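Local coordinates for polyisoprenyl-teichoic acid--peptidoglycan teichoic acid transferase TagV (Bacillus subtilis, PDB 6UF3), which belongs to the LytR-CpsA-Psr family of cell-envelope enzymes and folds as a compact single chain in which helices pack around a mixed beta-sheet, at residues T49-A54 / E81-I86; K41-P46 / E247-T252; A170-M175 / S212-K217. All coordinates share one frame; numbering follows the deposited sequence.

Contacts 1 and 2 are neighbours, their centres 12 Å apart, while contact 3 lies 29 Å from contact 1, on the opposite side of the chain's centre, and 20 Å from contact 2, centre to centre. Contact 2 closes a long loop of chain, joining strand 39-44 to helix 243-257 near the C-terminus, and contacts 1 and 3 follow one another inside it. Helices 72-84 and 243-257 touch where contacts 1 and 2 adjoin. Strand 39-44 also links contacts 2 and 3, since Met42 packs on Ile172. Contact 2 thus packs helix 243-257 on the mixed sheet, contact 1 packs helix 72-84 on segment 49-54, and contact 3 holds the loop before strand 220-222 to helix 158-177.

Contact 1 (T49-A54 / E81-I86); sequences TRVQLA and ENFLQI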
ATOM      1  N   THR A  49       0.852  10.476  -9.293  1.00 22.15           N
ATOM      2  CA  THR A  49       2.262  10.662  -9.618  1.00 22.92           C
ATOM      3  C   THR A  49       2.500  10.486 -11.115  1.00 21.86           C
ATOM      4  O   THR A  49       2.135   9.464 -11.707  1.00 20.30           O
ATOM      5  CB  THR A  49       3.140   9.688  -8.825  1.00 22.90           C
ATOM      6  OG1 THR A  49       2.859   9.824  -7.433  1.00 20.53           O
ATOM      7  CG2 THR A  49       4.619  10.013  -9.043  1.00 22.35           C
ATOM      8  N   ARG A  50       3.113  11.498 -11.725  1.00 21.57           N
ATOM      9  CA  ARG A  50       3.363  11.524 -13.167  1.00 22.09           C
ATOM     10  C   ARG A  50       4.581  10.661 -13.495  1.00 29.24           C
ATOM     11  O   ARG A  50       5.707  10.981 -13.097  1.00 26.33           O
ATOM     12  CB  ARG A  50       3.552  12.966 -13.627  1.00 21.75           C
ATOM     13  CG  ARG A  50       3.705  13.152 -15.143  1.00 23.19           C
ATOM     14  CD  ARG A  50       3.485  14.614 -15.493  1.00 25.60           C
ATOM     15  NE  ARG A  50       3.852  14.949 -16.876  1.00 27.35           N
ATOM     16  CZ  ARG A  50       5.011  15.493 -17.230  1.00 31.90           C
ATOM     17  NH1 ARG A  50       5.927  15.773 -16.313  1.00 32.61           N
ATOM     18  NH2 ARG A  50       5.261  15.768 -18.505  1.00 30.24           N
ATOM     19  N   VAL A  51       4.366   9.566 -14.233  1.00 22.15           N
ATOM     20  CA  VAL A  51       5.401   8.567 -14.488  1.00 21.10           C
ATOM     21  C   VAL A  51       5.250   8.042 -15.908  1.00 22.83           C
ATOM     22  O   VAL A  51       4.187   8.147 -16.526  1.00 23.79           O
ATOM     23  CB  VAL A  51       5.341   7.366 -13.512  1.00 22.30           C
ATOM     24  CG1 VAL A  51       5.485   7.824 -12.065  1.00 26.14           C
ATOM     25  CG2 VAL A  51       4.045   6.577 -13.722  1.00 20.67           C
ATOM     26  N   GLN A  52       6.328   7.449 -16.415  1.00 24.60           N
ATOM     27  CA  GLN A  52       6.261   6.673 -17.647  1.00 25.21           C
ATOM     28  C   GLN A  52       5.781   5.264 -17.322  1.00 21.97           C
ATOM     29  O   GLN A  52       6.342   4.595 -16.452  1.00 24.14           O
ATOM     30  CB  GLN A  52       7.620   6.626 -18.344  1.00 31.40           C
ATOM     31  CG  GLN A  52       7.562   6.077 -19.766  1.00 32.45           C
ATOM     32  CD  GLN A  52       7.036   7.094 -20.770  1.00 43.55           C
ATOM     33  OE1 GLN A  52       7.331   8.288 -20.685  1.00 44.89           O
ATOM     34  NE2 GLN A  52       6.252   6.621 -21.732  1.00 47.91           N
ATOM     35  N   LEU A  53       4.734   4.813 -18.012  1.00 25.75           N
ATOM     36  CA  LEU A  53       4.266   3.452 -17.790  1.00 22.27           C
ATOM     37  C   LEU A  53       5.303   2.462 -18.298  1.00 22.69           C
ATOM     38  O   LEU A  53       5.933   2.686 -19.332  1.00 21.52           O
ATOM     39  CB  LEU A  53       2.936   3.218 -18.516  1.00 23.44           C
ATOM     40  CG  LEU A  53       1.771   4.066 -18.008  1.00 28.99           C
ATOM     41  CD1 LEU A  53       0.473   3.682 -18.708  1.00 35.43           C
ATOM     42  CD2 LEU A  53       1.644   3.939 -16.502  1.00 31.05           C
ATOM     43  N   ALA A  54       5.471   1.355 -17.580  1.00 21.56           N
ATOM     44  CA  ALA A  54       6.441   0.357 -18.007  1.00 25.82           C
ATOM     45  C   ALA A  54       6.129  -0.118 -19.417  1.00 29.15           C
ATOM     46  O   ALA A  54       4.974  -0.404 -19.746  1.00 26.86           O
ATOM     47  CB  ALA A  54       6.433  -0.822 -17.038  1.00 26.36           C
ATOM     48  N   GLU A  81       8.398  -0.826 -10.242  1.00 18.76           N
ATOM     49  CA  GLU A  81       9.803  -1.236 -10.330  1.00 18.19           C
ATOM     50  C   GLU A  81      10.639  -0.192 -11.073  1.00 21.85           C
ATOM     51  O   GLU A  81      11.737   0.177 -10.638  1.00 20.48           O
ATOM     52  CB  GLU A  81       9.917  -2.598 -11.022  1.00 19.38           C
ATOM     53  CG  GLU A  81       9.502  -3.767 -10.123  1.00 18.61           C
ATOM     54  CD  GLU A  81       9.602  -5.118 -10.805  1.00 23.15           C
ATOM     55  OE1 GLU A  81       9.342  -5.217 -12.031  1.00 25.32           O
ATOM     56  OE2 GLU A  81       9.946  -6.105 -10.118  1.00 23.60           O
ATOM     57  N   ASN A  82      10.143   0.277 -12.214  1.00 20.83           N
ATOM     58  CA  ASN A  82      10.889   1.260 -12.992  1.00 21.31           C
ATOM     59  C   ASN A  82      11.000   2.588 -12.251  1.00 20.27           C
ATOM     60  O   ASN A  82      12.047   3.251 -12.299  1.00 22.07           O
ATOM     61  CB  ASN A  82      10.208   1.465 -14.341  1.00 20.80           C
ATOM     62  CG  ASN A  82      10.380   0.279 -15.267  1.00 27.82           C
ATOM     63  OD1 ASN A  82      11.077  -0.682 -14.938  1.00 30.21           O
ATOM     64  ND2 ASN A  82       9.755   0.344 -16.445  1.00 27.97           N
ATOM     65  N   PHE A  83       9.926   2.995 -11.578  1.00 19.45           N
ATOM     66  CA  PHE A  83       9.914   4.266 -10.866  1.00 21.52           C
ATOM     67  C   PHE A  83      10.886   4.262  -9.691  1.00 19.73           C
ATOM     68  O   PHE A  83      11.625   5.238  -9.485  1.00 21.81           O
ATOM     69  CB  PHE A  83       8.491   4.561 -10.393  1.00 17.75           C
ATOM     70  CG  PHE A  83       8.349   5.866  -9.678  1.00 19.81           C
ATOM     71  CD1 PHE A  83       8.601   7.060 -10.323  1.00 21.58           C
ATOM     72  CD2 PHE A  83       7.943   5.898  -8.353  1.00 19.66           C
ATOM     73  CE1 PHE A  83       8.462   8.263  -9.660  1.00 25.81           C
ATOM     74  CE2 PHE A  83       7.803   7.099  -7.689  1.00 23.27           C
ATOM     75  CZ  PHE A  83       8.067   8.281  -8.343  1.00 24.23           C
ATOM     76  N   LEU A  84      10.900   3.179  -8.910  1.00 20.33           N
ATOM     77  CA  LEU A  84      11.736   3.114  -7.715  1.00 19.18           C
ATOM     78  C   LEU A  84      13.084   2.459  -7.964  1.00 23.86           C
ATOM     79  O   LEU A  84      13.922   2.445  -7.049  1.00 22.41           O
ATOM     80  CB  LEU A  84      11.014   2.349  -6.594  1.00 19.23           C
ATOM     81  CG  LEU A  84       9.703   2.969  -6.111  1.00 21.35           C
ATOM     82  CD1 LEU A  84       9.016   2.119  -5.016  1.00 18.44           C
ATOM     83  CD2 LEU A  84       9.921   4.405  -5.658  1.00 23.82           C
ATOM     84  N   GLN A  85      13.296   1.900  -9.157  1.00 27.04           N
ATOM     85  CA  GLN A  85      14.546   1.236  -9.515  1.00 28.08           C
ATOM     86  C   GLN A  85      14.906   0.169  -8.484  1.00 27.35           C
ATOM     87  O   GLN A  85      16.049   0.044  -8.052  1.00 28.64           O
ATOM     88  CB  GLN A  85      15.676   2.249  -9.697  1.00 30.41           C
ATOM     89  CG  GLN A  85      15.541   3.036 -10.977  1.00 31.69           C
ATOM     90  CD  GLN A  85      15.728   2.169 -12.201  1.00 43.54           C
ATOM     91  OE1 GLN A  85      16.839   1.728 -12.496  1.00 48.15           O
ATOM     92  NE2 GLN A  85      14.645   1.927 -12.928  1.00 43.68           N
ATOM     93  N   ILE A  86      13.898  -0.599  -8.085  1.00 25.55           N
ATOM     94  CA  ILE A  86      14.088  -1.776  -7.236  1.00 24.98           C
ATOM     95  C   ILE A  86      13.219  -2.895  -7.776  1.00 23.80           C
ATOM     96  O   ILE A  86      12.230  -2.652  -8.479  1.00 24.80           O
ATOM     97  CB  ILE A  86      13.741  -1.501  -5.756  1.00 26.96           C
ATOM     98  CG1 ILE A  86      12.292  -1.014  -5.595  1.00 22.98           C
ATOM     99  CG2 ILE A  86      14.757  -0.550  -5.119  1.00 27.46           C
ATOM    100  CD1 ILE A  86      11.701  -1.301  -4.206  1.00 23.12           C
TER
HETATM  101  O   HOH W   1       8.693   2.972 -17.102  1.00 31.36           O
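Phe83, in the last turn of helix 72-84, lays its ring obliquely against the methyls of Val51 and Thr49. Its CD1 meets Val51 CG1 at 3.7 Å, and its CZ lies 3.9 Å from Thr49 CG2, so the far end of the ring reaches Thr49 while the near side rests on Val51. CG of Phe83 stands opposite its own backbone N (chi1 -178°), a turn that sends the ring off the helix toward residues 49-51, where both partners lie roughly crosswise to it. Thr49 offers only its methyl here; its hydroxyl is bonded to Pro46 O. Leu246 and Pro241 pack on the ring as well. Asn82, the residue before Phe83, lies at the solvent-exposed side of the contact: its ND2 lies 3.6 Å from Ala54 CB, and a water accepts from ND2 and donates to Gln52 O, each bond 2.9 Å long. The carbonyl of Asn82 is used too, by Gln85 NE2 at 3.0 Å in a nearly straight bond (172°). Ala54 N bonds to Thr79 OG1, earlier in the helix. Between the two segments themselves, then, the ring contact depends on apolar burial, while the polar link from Asn82 to Gln52 O runs through one water.

Contact 2 (K41-P46 / E247-T252); sequences KMLSIP and EKVRKT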
ATOM      1  N   LYS A  41      11.135  -0.707   5.756  1.00 20.49           N
ATOM      2  CA  LYS A  41      10.921   0.647   5.263  1.00 20.57           C
ATOM      3  C   LYS A  41       9.602   0.669   4.504  1.00 18.87           C
ATOM      4  O   LYS A  41       9.143  -0.371   4.026  1.00 17.94           O
ATOM      5  CB  LYS A  41      12.066   1.117   4.360  1.00 20.20           C
ATOM      6  CG  LYS A  41      13.411   1.031   5.056  1.00 19.66           C
ATOM      7  CD  LYS A  41      14.495   1.852   4.361  1.00 19.96           C
ATOM      8  CE  LYS A  41      15.837   1.630   5.018  1.00 22.17           C
ATOM      9  NZ  LYS A  41      15.903   2.152   6.414  1.00 26.34           N
ATOM     10  N   MET A  42       8.981   1.851   4.434  1.00 17.93           N
ATOM     11  CA  MET A  42       7.656   1.983   3.830  1.00 20.52           C
ATOM     12  C   MET A  42       7.561   3.281   3.044  1.00 16.78           C
ATOM     13  O   MET A  42       8.073   4.312   3.476  1.00 20.18           O
ATOM     14  CB  MET A  42       6.537   1.940   4.896  1.00 19.05           C
ATOM     15  CG  MET A  42       5.117   2.026   4.286  1.00 19.30           C
ATOM     16  SD  MET A  42       3.764   2.022   5.479  1.00 23.38           S
ATOM     17  CE  MET A  42       4.015   0.429   6.264  1.00 23.11           C
ATOM     18  N   LEU A  43       6.889   3.216   1.888  1.00 17.54           N
ATOM     19  CA  LEU A  43       6.732   4.363   1.009  1.00 23.02           C
ATOM     20  C   LEU A  43       5.380   4.272   0.309  1.00 21.07           C
ATOM     21  O   LEU A  43       5.115   3.271  -0.355  1.00 23.57           O
ATOM     22  CB  LEU A  43       7.872   4.367  -0.013  1.00 30.09           C
ATOM     23  CG  LEU A  43       7.877   5.293  -1.222  1.00 41.08           C
ATOM     24  CD1 LEU A  43       8.270   6.704  -0.800  1.00 48.88           C
ATOM     25  CD2 LEU A  43       8.836   4.739  -2.245  1.00 47.60           C
ATOM     26  N   SER A  44       4.521   5.290   0.450  1.00 18.86           N
ATOM     27  CA  SER A  44       3.339   5.326  -0.414  1.00 19.68           C
ATOM     28  C   SER A  44       3.640   6.141  -1.659  1.00 19.40           C
ATOM     29  O   SER A  44       4.483   7.034  -1.646  1.00 21.60           O
ATOM     30  CB  SER A  44       2.110   5.888   0.310  1.00 25.42           C
ATOM     31  OG  SER A  44       2.313   7.214   0.761  1.00 35.49           O
ATOM     32  N   ILE A  45       2.957   5.809  -2.745  1.00 17.44           N
ATOM     33  CA  ILE A  45       3.101   6.537  -4.001  1.00 20.96           C
ATOM     34  C   ILE A  45       1.771   7.208  -4.320  1.00 20.01           C
ATOM     35  O   ILE A  45       0.770   6.514  -4.536  1.00 19.62           O
ATOM     36  CB  ILE A  45       3.523   5.620  -5.157  1.00 20.47           C
ATOM     37  CG1 ILE A  45       4.785   4.822  -4.792  1.00 21.17           C
ATOM     38  CG2 ILE A  45       3.724   6.461  -6.412  1.00 18.26           C
ATOM     39  CD1 ILE A  45       5.070   3.644  -5.754  1.00 25.11           C
ATOM     40  N   PRO A  46       1.713   8.543  -4.384  1.00 20.00           N
ATOM     41  CA  PRO A  46       0.444   9.227  -4.675  1.00 17.53           C
ATOM     42  C   PRO A  46      -0.146   8.754  -5.995  1.00 19.79           C
ATOM     43  O   PRO A  46       0.583   8.486  -6.950  1.00 19.64           O
ATOM     44  CB  PRO A  46       0.849  10.707  -4.740  1.00 24.79           C
ATOM     45  CG  PRO A  46       2.069  10.795  -3.864  1.00 24.49           C
ATOM     46  CD  PRO A  46       2.792   9.489  -4.030  1.00 21.60           C
ATOM     47  N   GLU A 247      15.924  10.232  -6.325  1.00 23.25           N
ATOM     48  CA  GLU A 247      17.204   9.535  -6.376  1.00 23.46           C
ATOM     49  C   GLU A 247      17.623   9.072  -4.986  1.00 25.04           C
ATOM     50  O   GLU A 247      18.151   7.963  -4.826  1.00 28.83           O
ATOM     51  CB  GLU A 247      18.284  10.425  -7.004  1.00 31.24           C
ATOM     52  CG  GLU A 247      18.246  10.458  -8.531  1.00 47.54           C
ATOM     53  CD  GLU A 247      18.191   9.067  -9.161  1.00 60.83           C
ATOM     54  OE1 GLU A 247      18.912   8.158  -8.697  1.00 66.57           O
ATOM     55  OE2 GLU A 247      17.420   8.880 -10.126  1.00 63.33           O
ATOM     56  N   LYS A 248      17.372   9.901  -3.960  1.00 29.08           N
ATOM     57  CA  LYS A 248      17.695   9.472  -2.596  1.00 26.87           C
ATOM     58  C   LYS A 248      16.800   8.317  -2.134  1.00 26.95           C
ATOM     59  O   LYS A 248      17.274   7.378  -1.481  1.00 25.80           O
ATOM     60  CB  LYS A 248      17.596  10.661  -1.631  1.00 27.71           C
ATOM     61  CG  LYS A 248      17.954  10.340  -0.177  1.00 29.16           C
ATOM     62  CD  LYS A 248      19.397   9.919  -0.054  1.00 29.50           C
ATOM     63  CE  LYS A 248      19.844   9.850   1.404  1.00 35.54           C
ATOM     64  NZ  LYS A 248      21.254   9.404   1.476  1.00 43.23           N
ATOM     65  N   VAL A 249      15.502   8.382  -2.428  1.00 24.24           N
ATOM     66  CA  VAL A 249      14.603   7.282  -2.070  1.00 23.96           C
ATOM     67  C   VAL A 249      15.069   5.993  -2.731  1.00 24.07           C
ATOM     68  O   VAL A 249      15.114   4.928  -2.099  1.00 25.29           O
ATOM     69  CB  VAL A 249      13.151   7.612  -2.461  1.00 21.07           C
ATOM     70  CG1 VAL A 249      12.280   6.345  -2.393  1.00 21.36           C
ATOM     71  CG2 VAL A 249      12.580   8.680  -1.568  1.00 24.05           C
ATOM     72  N   ARG A 250      15.385   6.068  -4.031  1.00 25.16           N
ATOM     73  CA  ARG A 250      15.895   4.909  -4.755  1.00 23.66           C
ATOM     74  C   ARG A 250      17.114   4.330  -4.054  1.00 26.35           C
ATOM     75  O   ARG A 250      17.176   3.123  -3.799  1.00 25.00           O
ATOM     76  CB  ARG A 250      16.245   5.296  -6.196  1.00 22.16           C
ATOM     77  CG  ARG A 250      15.055   5.555  -7.091  1.00 19.46           C
ATOM     78  CD  ARG A 250      15.499   6.069  -8.460  1.00 21.75           C
ATOM     79  NE  ARG A 250      14.378   6.086  -9.390  1.00 22.63           N
ATOM     80  CZ  ARG A 250      14.430   6.650 -10.591  1.00 26.26           C
ATOM     81  NH1 ARG A 250      15.545   7.256 -11.005  1.00 29.64           N
ATOM     82  NH2 ARG A 250      13.363   6.619 -11.377  1.00 25.45           N
ATOM     83  N   LYS A 251      18.099   5.179  -3.737  1.00 23.45           N
ATOM     84  CA  LYS A 251      19.324   4.682  -3.123  1.00 24.57           C
ATOM     85  C   LYS A 251      19.041   4.070  -1.759  1.00 25.01           C
ATOM     86  O   LYS A 251      19.641   3.054  -1.387  1.00 26.68           O
ATOM     87  CB  LYS A 251      20.350   5.811  -2.998  1.00 32.02           C
ATOM     88  CG  LYS A 251      21.283   5.933  -4.196  1.00 48.43           C
ATOM     89  CD  LYS A 251      22.496   6.786  -3.872  1.00 57.78           C
ATOM     90  CE  LYS A 251      22.175   8.268  -3.991  1.00 62.81           C
ATOM     91  NZ  LYS A 251      21.982   8.688  -5.406  1.00 65.21           N
ATOM     92  N   THR A 252      18.118   4.664  -1.008  1.00 22.68           N
ATOM     93  CA  THR A 252      17.796   4.157   0.324  1.00 23.68           C
ATOM     94  C   THR A 252      17.154   2.777   0.253  1.00 24.20           C
ATOM     95  O   THR A 252      17.531   1.863   1.001  1.00 25.00           O
ATOM     96  CB  THR A 252      16.877   5.147   1.036  1.00 26.93           C
ATOM     97  OG1 THR A 252      17.554   6.406   1.140  1.00 28.57           O
ATOM     98  CG2 THR A 252      16.526   4.649   2.441  1.00 27.12           C
TER
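Leu43 and Val249 meet tip to tip, with Leu43 CD2 3.8 Å from Val249 CG1, as a buried apolar pair between strand 39-44 and helix 243-257. Two residues back along the strand, Lys41 brings its aliphatic chain to the helix: CD and CE both lie 4.0 Å from Thr252 CG2, the two side chains crossing at about a right angle. The Lys41 chain is extended until its last torsion (chi4 -66°), where it bends to carry NZ to a salt bridge with Asp220, leaving the methylenes for the threonine methyl. This alternation is that of a beta-strand in a mixed sheet with helices on both faces: Lys41 and Leu43 point to helix 243-257, whereas Met42 and Ser44 point to the other side and touch helix 158-177. In Thr252, CG2 lies anti to the backbone N, which turns the methyl to Lys41 and leaves OG1 (chi1 -60°) for Lys248 O. That bond is 2.8 Å long, with OG1 above the carbonyl plane, while Thr252 N reaches the same oxygen from the opposite face at 2.9 Å. Arg250, whose side chain starts away from the strand, forms a salt bridge through NH1 with Glu247 OE2, its hydrogen bond weak, and its NE is bonded to Phe83 O of helix 72-84. Leu253, Ile224 and Leu84 also pack on Leu43.

Contact 3 (A170-M175 / S212-K217); sequences ALIDRM and SGFTSK
Both oxygens of the Asp173 carboxylate are taken by a single residue, Ser216. Its backbone N bonds to OD1 of Asp173 at 2.6 Å with an N-H...O angle of 145°, on the syn lone pair, and its hydroxyl OG donates to OD2 of Asp173 at 2.7 Å. The second bond also arrives on the syn side, though its donor stands 23° out of the carboxylate plane. Main-chain and side-chain donors of one residue thus close a ring round the carboxylate, which fixes its rotation; such a pair of donors would probably favour the ionised form. Ser216 can do this because OG sits between its backbone N and carbonyl carbon (chi1 67°), close enough to the amide for both to point at the aspartate. Asp173 of helix 158-177 thus meets the backbone N of the residue that opens the 3-10 segment 216-217. Thr215 OG1 lies 3.7 Å from Asp173 OD1, near but not bonded.

Alongside the polar grip, Ile172 CG2 touches the Phe214 ring at its edge, 4.2 Å from CD2, a looser apolar contact. Phe214 also meets Tyr211 edge-to-face. Upstream, Gly213 has a positive phi, and its backbone is hydrogen-bonded to that of Ser176.

These bonds and the apolar contact hold the loop between helix 201-210 and strand 220-222 against the C-terminal half of helix 158-177. Phe214 packs on Met40 of strand 39-44, in the mixed sheet, and both Ile172 and Phe214 rest on Ile219. Ala170 and Leu171 of the same helix pack instead on Ile109 of strand 109-113.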
ATOM      1  N   ALA A 170      -1.285  -0.390  11.356  1.00 22.69           N
ATOM      2  CA  ALA A 170      -2.074  -1.068  12.383  1.00 24.54           C
ATOM      3  C   ALA A 170      -2.115  -2.572  12.148  1.00 22.08           C
ATOM      4  O   ALA A 170      -2.050  -3.364  13.099  1.00 23.53           O
ATOM      5  CB  ALA A 170      -3.485  -0.481  12.422  1.00 26.98           C
ATOM      6  N   LEU A 171      -2.222  -2.984  10.883  1.00 22.52           N
ATOM      7  CA  LEU A 171      -2.165  -4.412  10.569  1.00 22.32           C
ATOM      8  C   LEU A 171      -0.807  -5.007  10.935  1.00 23.23           C
ATOM      9  O   LEU A 171      -0.728  -6.116  11.477  1.00 23.92           O
ATOM     10  CB  LEU A 171      -2.467  -4.629   9.079  1.00 22.15           C
ATOM     11  CG  LEU A 171      -3.936  -4.406   8.700  1.00 25.52           C
ATOM     12  CD1 LEU A 171      -4.135  -4.285   7.188  1.00 26.20           C
ATOM     13  CD2 LEU A 171      -4.832  -5.507   9.280  1.00 26.91           C
ATOM     14  N   ILE A 172       0.279  -4.291  10.617  1.00 21.99           N
ATOM     15  CA  ILE A 172       1.613  -4.761  10.984  1.00 23.30           C
ATOM     16  C   ILE A 172       1.729  -4.914  12.493  1.00 23.99           C
ATOM     17  O   ILE A 172       2.297  -5.891  12.992  1.00 26.14           O
ATOM     18  CB  ILE A 172       2.687  -3.801  10.431  1.00 20.07           C
ATOM     19  CG1 ILE A 172       2.742  -3.892   8.905  1.00 24.56           C
ATOM     20  CG2 ILE A 172       4.052  -4.106  11.048  1.00 23.53           C
ATOM     21  CD1 ILE A 172       3.545  -2.797   8.235  1.00 25.07           C
ATOM     22  N   ASP A 173       1.210  -3.942  13.245  1.00 23.04           N
ATOM     23  CA  ASP A 173       1.292  -4.011  14.700  1.00 25.98           C
ATOM     24  C   ASP A 173       0.489  -5.183  15.232  1.00 31.28           C
ATOM     25  O   ASP A 173       0.930  -5.883  16.156  1.00 31.55           O
ATOM     26  CB  ASP A 173       0.810  -2.697  15.320  1.00 23.74           C
ATOM     27  CG  ASP A 173       1.817  -1.582  15.143  1.00 32.06           C
ATOM     28  OD1 ASP A 173       3.002  -1.924  14.997  1.00 32.75           O
ATOM     29  OD2 ASP A 173       1.435  -0.392  15.138  1.00 30.18           O
ATOM     30  N   ARG A 174      -0.690  -5.419  14.654  1.00 33.10           N
ATOM     31  CA  ARG A 174      -1.499  -6.550  15.090  1.00 34.64           C
ATOM     32  C   ARG A 174      -0.768  -7.863  14.853  1.00 30.40           C
ATOM     33  O   ARG A 174      -0.672  -8.702  15.755  1.00 37.46           O
ATOM     34  CB  ARG A 174      -2.844  -6.550  14.372  1.00 32.07           C
ATOM     35  CG  ARG A 174      -3.598  -7.827  14.611  1.00 48.14           C
ATOM     36  CD  ARG A 174      -4.205  -7.798  15.998  1.00 53.21           C
ATOM     37  NE  ARG A 174      -5.209  -6.747  16.067  1.00 61.47           N
ATOM     38  CZ  ARG A 174      -6.426  -6.864  15.549  1.00 67.73           C
ATOM     39  NH1 ARG A 174      -7.288  -5.862  15.637  1.00 67.90           N
ATOM     40  NH2 ARG A 174      -6.779  -7.991  14.949  1.00 71.41           N
ATOM     41  N   MET A 175      -0.235  -8.057  13.647  1.00 29.72           N
ATOM     42  CA  MET A 175       0.487  -9.297  13.386  1.00 36.43           C
ATOM     43  C   MET A 175       1.739  -9.406  14.251  1.00 35.64           C
ATOM     44  O   MET A 175       2.052 -10.492  14.746  1.00 35.87           O
ATOM     45  CB  MET A 175       0.829  -9.425  11.895  1.00 42.72           C
ATOM     46  CG  MET A 175       2.199  -8.875  11.488  1.00 56.08           C
ATOM     47  SD  MET A 175       2.790  -9.446   9.873  1.00 67.41           S
ATOM     48  CE  MET A 175       4.556  -9.279  10.090  1.00 62.31           C
ATOM     49  N   SER A 212       8.053 -10.898  15.137  1.00 27.77           N
ATOM     50  CA  SER A 212       7.372 -10.961  16.419  1.00 26.65           C
ATOM     51  C   SER A 212       8.007  -9.962  17.375  1.00 28.54           C
ATOM     52  O   SER A 212       9.225  -9.959  17.566  1.00 32.93           O
ATOM     53  CB  SER A 212       7.454 -12.372  16.998  1.00 30.08           C
ATOM     54  OG  SER A 212       6.842 -12.419  18.274  1.00 36.23           O
ATOM     55  N   GLY A 213       7.182  -9.094  17.954  1.00 32.03           N
ATOM     56  CA  GLY A 213       7.672  -8.061  18.843  1.00 30.38           C
ATOM     57  C   GLY A 213       8.075  -6.781  18.148  1.00 29.69           C
ATOM     58  O   GLY A 213       8.416  -5.806  18.823  1.00 34.00           O
ATOM     59  N   PHE A 214       8.051  -6.751  16.819  1.00 25.01           N
ATOM     60  CA  PHE A 214       8.286  -5.531  16.076  1.00 27.24           C
ATOM     61  C   PHE A 214       7.138  -4.552  16.329  1.00 26.09           C
ATOM     62  O   PHE A 214       6.109  -4.896  16.918  1.00 31.64           O
ATOM     63  CB  PHE A 214       8.435  -5.888  14.598  1.00 23.58           C
ATOM     64  CG  PHE A 214       8.837  -4.753  13.694  1.00 22.89           C
ATOM     65  CD1 PHE A 214      10.133  -4.274  13.666  1.00 24.42           C
ATOM     66  CD2 PHE A 214       7.912  -4.222  12.808  1.00 22.11           C
ATOM     67  CE1 PHE A 214      10.486  -3.240  12.791  1.00 26.41           C
ATOM     68  CE2 PHE A 214       8.259  -3.201  11.935  1.00 23.27           C
ATOM     69  CZ  PHE A 214       9.541  -2.719  11.921  1.00 26.82           C
ATOM     70  N   THR A 215       7.319  -3.313  15.882  1.00 27.36           N
ATOM     71  CA  THR A 215       6.295  -2.300  16.073  1.00 25.79           C
ATOM     72  C   THR A 215       6.425  -1.281  14.950  1.00 27.16           C
ATOM     73  O   THR A 215       7.536  -0.996  14.491  1.00 24.55           O
ATOM     74  CB  THR A 215       6.420  -1.640  17.455  1.00 29.46           C
ATOM     75  OG1 THR A 215       5.259  -0.844  17.722  1.00 34.75           O
ATOM     76  CG2 THR A 215       7.671  -0.772  17.538  1.00 30.63           C
ATOM     77  N   SER A 216       5.280  -0.759  14.487  1.00 25.53           N
ATOM     78  CA  SER A 216       5.292   0.075  13.294  1.00 24.46           C
ATOM     79  C   SER A 216       6.050   1.378  13.500  1.00 24.37           C
ATOM     80  O   SER A 216       6.480   1.985  12.507  1.00 27.19           O
ATOM     81  CB  SER A 216       3.859   0.362  12.822  1.00 24.38           C
ATOM     82  OG  SER A 216       3.152   1.176  13.736  1.00 28.53           O
ATOM     83  N   LYS A 217       6.235   1.820  14.749  1.00 25.53           N
ATOM     84  CA  LYS A 217       7.063   3.000  14.977  1.00 31.63           C
ATOM     85  C   LYS A 217       8.474   2.798  14.437  1.00 34.42           C
ATOM     86  O   LYS A 217       9.127   3.764  14.030  1.00 34.38           O
ATOM     87  CB  LYS A 217       7.106   3.353  16.465  1.00 33.26           C
ATOM     88  CG  LYS A 217       7.953   4.591  16.787  1.00 37.94           C
ATOM     89  CD  LYS A 217       7.764   5.059  18.215  1.00 39.94           C
ATOM     90  CE  LYS A 217       8.817   6.098  18.600  1.00 41.91           C
ATOM     91  NZ  LYS A 217       9.115   7.007  17.448  1.00 38.90           N
TER